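Local coordinates for protein 2-hydroxyethylphosphonate dioxygenase (Streptomyces viridochromogenes, PDB 4YAR) that converts 2-hydroxyethylphosphonate and oxygen to hydroxymethylphosphonate and formate at a non-heme iron(II) site, a step in the biosynthesis of the herbicidal antibiotic bialaphos, at residues G145-E150 with R157-N162. The protein carries 1 engineered substitution. Residues are numbered along the deposited sequence; the frame is centred on the assembly and turned at random.
Sequences GRWGEE and RVLHAN. With CD (cadmium ion), chain H.
G145 and R157 form an antiparallel hydrogen-bonded pair, joined by two backbone hydrogen bonds: G145 N to R157 O at 2.7 Å and R157 N to G145 O at 3.0 Å. The six-membered end of the W147 indole comes up beside this pair. With CG beside its own backbone N (chi1 -57°), one ring face, toward its rim, lies over the carbonyl carbon of G145, which has no CB to collide with the ring or with L159 CD1. R157 CB lies in the ring plane at its edge, 3.8 Å from W147 CZ3; CG, anti to the backbone N (chi1 -168°), already leads the arginine chain away. Near the same plane, L159 CD1 approaches W147 CZ2 to 4.2 Å. W304 touches both tryptophan and leucine, and Y174 OH hydrogen-bonds W147 NE1. Beyond the strand, H160 ND1 binds a cadmium ion at 2.4 Å, with D142 and H163. R146 NE and NH2 donate hydrogen bonds to G148 O and E149 O, respectively. The arrangement is a beta hairpin of strands 143-146 and 156-159, whose W147 packs against H182, an iron ligand of the enzyme that here binds cadmium with H129, and lies close to the engineered H176 at the active site.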
ATOM      1  N   GLY A 145      16.557  16.969  -5.000  1.00 18.00           N
ATOM      2  CA  GLY A 145      15.216  16.881  -4.510  1.00 17.95           C
ATOM      3  C   GLY A 145      14.781  18.173  -3.848  1.00 19.69           C
ATOM      4  O   GLY A 145      15.565  18.776  -3.091  1.00 21.00           O
ATOM      5  N   ARG A 146      13.577  18.607  -4.183  1.00 21.65           N
ATOM      6  CA  ARG A 146      12.940  19.820  -3.601  1.00 23.02           C
ATOM      7  C   ARG A 146      11.616  19.494  -2.934  1.00 25.41           C
ATOM      8  O   ARG A 146      10.740  18.852  -3.560  1.00 23.04           O
ATOM      9  CB  ARG A 146      12.723  20.896  -4.669  1.00 22.84           C
ATOM     10  CG  ARG A 146      12.332  22.270  -4.153  1.00 23.54           C
ATOM     11  CD  ARG A 146      12.008  23.225  -5.292  1.00 25.30           C
ATOM     12  NE  ARG A 146      11.525  24.518  -4.786  1.00 24.34           N
ATOM     13  CZ  ARG A 146      11.065  25.496  -5.543  1.00 25.65           C
ATOM     14  NH1 ARG A 146      10.987  25.341  -6.875  1.00 23.36           N
ATOM     15  NH2 ARG A 146      10.675  26.637  -4.960  1.00 24.91           N
ATOM     16  N   TRP A 147      11.460  19.953  -1.676  1.00 24.02           N
ATOM     17  CA  TRP A 147      10.255  19.684  -0.844  1.00 27.48           C
ATOM     18  C   TRP A 147       9.623  20.923  -0.204  1.00 30.96           C
ATOM     19  O   TRP A 147       8.873  20.776   0.745  1.00 32.29           O
ATOM     20  CB  TRP A 147      10.550  18.671   0.301  1.00 31.03           C
ATOM     21  CG  TRP A 147      11.048  17.476  -0.279  1.00 28.39           C
ATOM     22  CD1 TRP A 147      10.319  16.561  -1.026  1.00 33.43           C
ATOM     23  CD2 TRP A 147      12.421  17.116  -0.443  1.00 28.54           C
ATOM     24  NE1 TRP A 147      11.174  15.625  -1.573  1.00 30.92           N
ATOM     25  CE2 TRP A 147      12.463  15.961  -1.253  1.00 27.51           C
ATOM     26  CE3 TRP A 147      13.623  17.653   0.019  1.00 25.96           C
ATOM     27  CZ2 TRP A 147      13.664  15.315  -1.571  1.00 26.83           C
ATOM     28  CZ3 TRP A 147      14.780  16.999  -0.270  1.00 27.35           C
ATOM     29  CH2 TRP A 147      14.805  15.843  -1.064  1.00 25.88           C
ATOM     30  N   GLY A 148       9.877  22.109  -0.745  1.00 26.83           N
ATOM     31  CA  GLY A 148       9.363  23.386  -0.158  1.00 27.39           C
ATOM     32  C   GLY A 148       9.691  24.573  -1.068  1.00 30.32           C
ATOM     33  O   GLY A 148      10.498  24.477  -1.999  1.00 29.08           O
ATOM     34  N   GLU A 149       9.038  25.694  -0.789  1.00 29.47           N
ATOM     35  CA  GLU A 149       9.166  26.882  -1.570  1.00 33.09           C
ATOM     36  C   GLU A 149      10.513  27.501  -1.394  1.00 31.46           C
ATOM     37  O   GLU A 149      11.192  27.823  -2.359  1.00 28.68           O
ATOM     38  CB  GLU A 149       8.074  27.863  -1.166  1.00 36.75           C
ATOM     39  CG  GLU A 149       6.701  27.388  -1.613  1.00 40.60           C
ATOM     40  CD  GLU A 149       6.412  27.641  -3.076  1.00 43.49           C
ATOM     41  OE1 GLU A 149       7.127  28.440  -3.719  1.00 44.06           O
ATOM     42  OE2 GLU A 149       5.431  27.068  -3.580  1.00 46.02           O
ATOM     43  N   GLU A 150      10.901  27.638  -0.144  1.00 28.91           N
ATOM     44  CA  GLU A 150      12.146  28.245   0.237  1.00 38.10           C
ATOM     45  C   GLU A 150      13.259  27.158   0.120  1.00 31.45           C
ATOM     46  O   GLU A 150      13.011  26.016   0.444  1.00 38.85           O
ATOM     47  CB  GLU A 150      11.949  28.796   1.691  1.00 44.70           C
ATOM     48  CG  GLU A 150      12.901  29.877   2.217  1.00 55.05           C
ATOM     49  CD  GLU A 150      12.817  30.048   3.751  1.00 57.74           C
ATOM     50  OE1 GLU A 150      11.696  30.200   4.284  1.00 62.47           O
ATOM     51  OE2 GLU A 150      13.868  30.035   4.432  1.00 58.40           O
ATOM     52  N   ARG A 157      17.841  18.767  -1.169  1.00 22.56           N
ATOM     53  CA  ARG A 157      18.913  17.833  -0.840  1.00 22.04           C
ATOM     54  C   ARG A 157      19.196  16.978  -2.055  1.00 20.16           C
ATOM     55  O   ARG A 157      18.243  16.697  -2.869  1.00 22.08           O
ATOM     56  CB  ARG A 157      18.522  16.909   0.303  1.00 23.96           C
ATOM     57  CG  ARG A 157      19.720  16.142   0.854  1.00 28.12           C
ATOM     58  CD  ARG A 157      19.398  15.030   1.814  1.00 32.28           C
ATOM     59  NE  ARG A 157      18.776  15.546   3.022  1.00 40.89           N
ATOM     60  CZ  ARG A 157      18.802  14.918   4.210  1.00 41.83           C
ATOM     61  NH1 ARG A 157      19.441  13.741   4.365  1.00 33.21           N
ATOM     62  NH2 ARG A 157      18.173  15.484   5.241  1.00 44.61           N
ATOM     63  N   VAL A 158      20.461  16.625  -2.229  1.00 18.74           N
ATOM     64  CA  VAL A 158      20.879  15.781  -3.357  1.00 19.02           C
ATOM     65  C   VAL A 158      20.568  14.276  -3.089  1.00 18.90           C
ATOM     66  O   VAL A 158      21.077  13.644  -2.119  1.00 18.82           O
ATOM     67  CB  VAL A 158      22.353  15.971  -3.708  1.00 18.77           C
ATOM     68  CG1 VAL A 158      22.838  14.970  -4.762  1.00 18.70           C
ATOM     69  CG2 VAL A 158      22.614  17.364  -4.199  1.00 20.08           C
ATOM     70  N   LEU A 159      19.797  13.696  -3.995  1.00 15.64           N
ATOM     71  CA  LEU A 159      19.667  12.259  -4.059  1.00 18.23           C
ATOM     72  C   LEU A 159      20.722  11.721  -5.010  1.00 18.70           C
ATOM     73  O   LEU A 159      20.607  11.864  -6.231  1.00 18.49           O
ATOM     74  CB  LEU A 159      18.308  11.905  -4.636  1.00 21.70           C
ATOM     75  CG  LEU A 159      17.092  11.703  -3.809  1.00 28.29           C
ATOM     76  CD1 LEU A 159      16.261  12.983  -3.929  1.00 29.21           C
ATOM     77  CD2 LEU A 159      16.371  10.520  -4.418  1.00 29.37           C
ATOM     78  N   HIS A 160      21.736  11.110  -4.440  1.00 16.57           N
ATOM     79  CA  HIS A 160      22.900  10.681  -5.171  1.00 19.20           C
ATOM     80  C   HIS A 160      22.556   9.424  -5.967  1.00 18.56           C
ATOM     81  O   HIS A 160      21.703   8.628  -5.581  1.00 19.60           O
ATOM     82  CB  HIS A 160      24.049  10.386  -4.210  1.00 19.12           C
ATOM     83  CG  HIS A 160      24.733  11.615  -3.691  1.00 20.07           C
ATOM     84  ND1 HIS A 160      25.782  12.229  -4.349  1.00 21.97           N
ATOM     85  CD2 HIS A 160      24.398  12.438  -2.668  1.00 20.56           C
ATOM     86  CE1 HIS A 160      26.111  13.338  -3.698  1.00 23.23           C
ATOM     87  NE2 HIS A 160      25.283  13.490  -2.682  1.00 25.83           N
ATOM     88  N   ALA A 161      23.254   9.264  -7.064  1.00 19.73           N
ATOM     89  CA  ALA A 161      23.328   8.038  -7.787  1.00 19.81           C
ATOM     90  C   ALA A 161      24.612   7.372  -7.407  1.00 17.46           C
ATOM     91  O   ALA A 161      25.572   8.019  -7.142  1.00 18.65           O
ATOM     92  CB  ALA A 161      23.344   8.301  -9.282  1.00 19.46           C
ATOM     93  N   ASN A 162      24.629   6.051  -7.473  1.00 17.60           N
ATOM     94  CA  ASN A 162      25.850   5.279  -7.198  1.00 18.20           C
ATOM     95  C   ASN A 162      26.803   5.442  -8.402  1.00 20.48           C
ATOM     96  O   ASN A 162      26.422   5.072  -9.517  1.00 25.58           O
ATOM     97  CB  ASN A 162      25.503   3.847  -7.002  1.00 19.43           C
ATOM     98  CG  ASN A 162      26.663   3.016  -6.519  1.00 19.34           C
ATOM     99  OD1 ASN A 162      27.765   3.479  -6.475  1.00 18.40           O
ATOM    100  ND2 ASN A 162      26.411   1.753  -6.232  1.00 20.84           N
TER
HETATM  101 CD    CD H 507      27.034  11.619  -6.251  1.00 20.65          CD
HETATM  102  O   HOH W   1      27.165   9.295  -5.093  1.00 19.97           O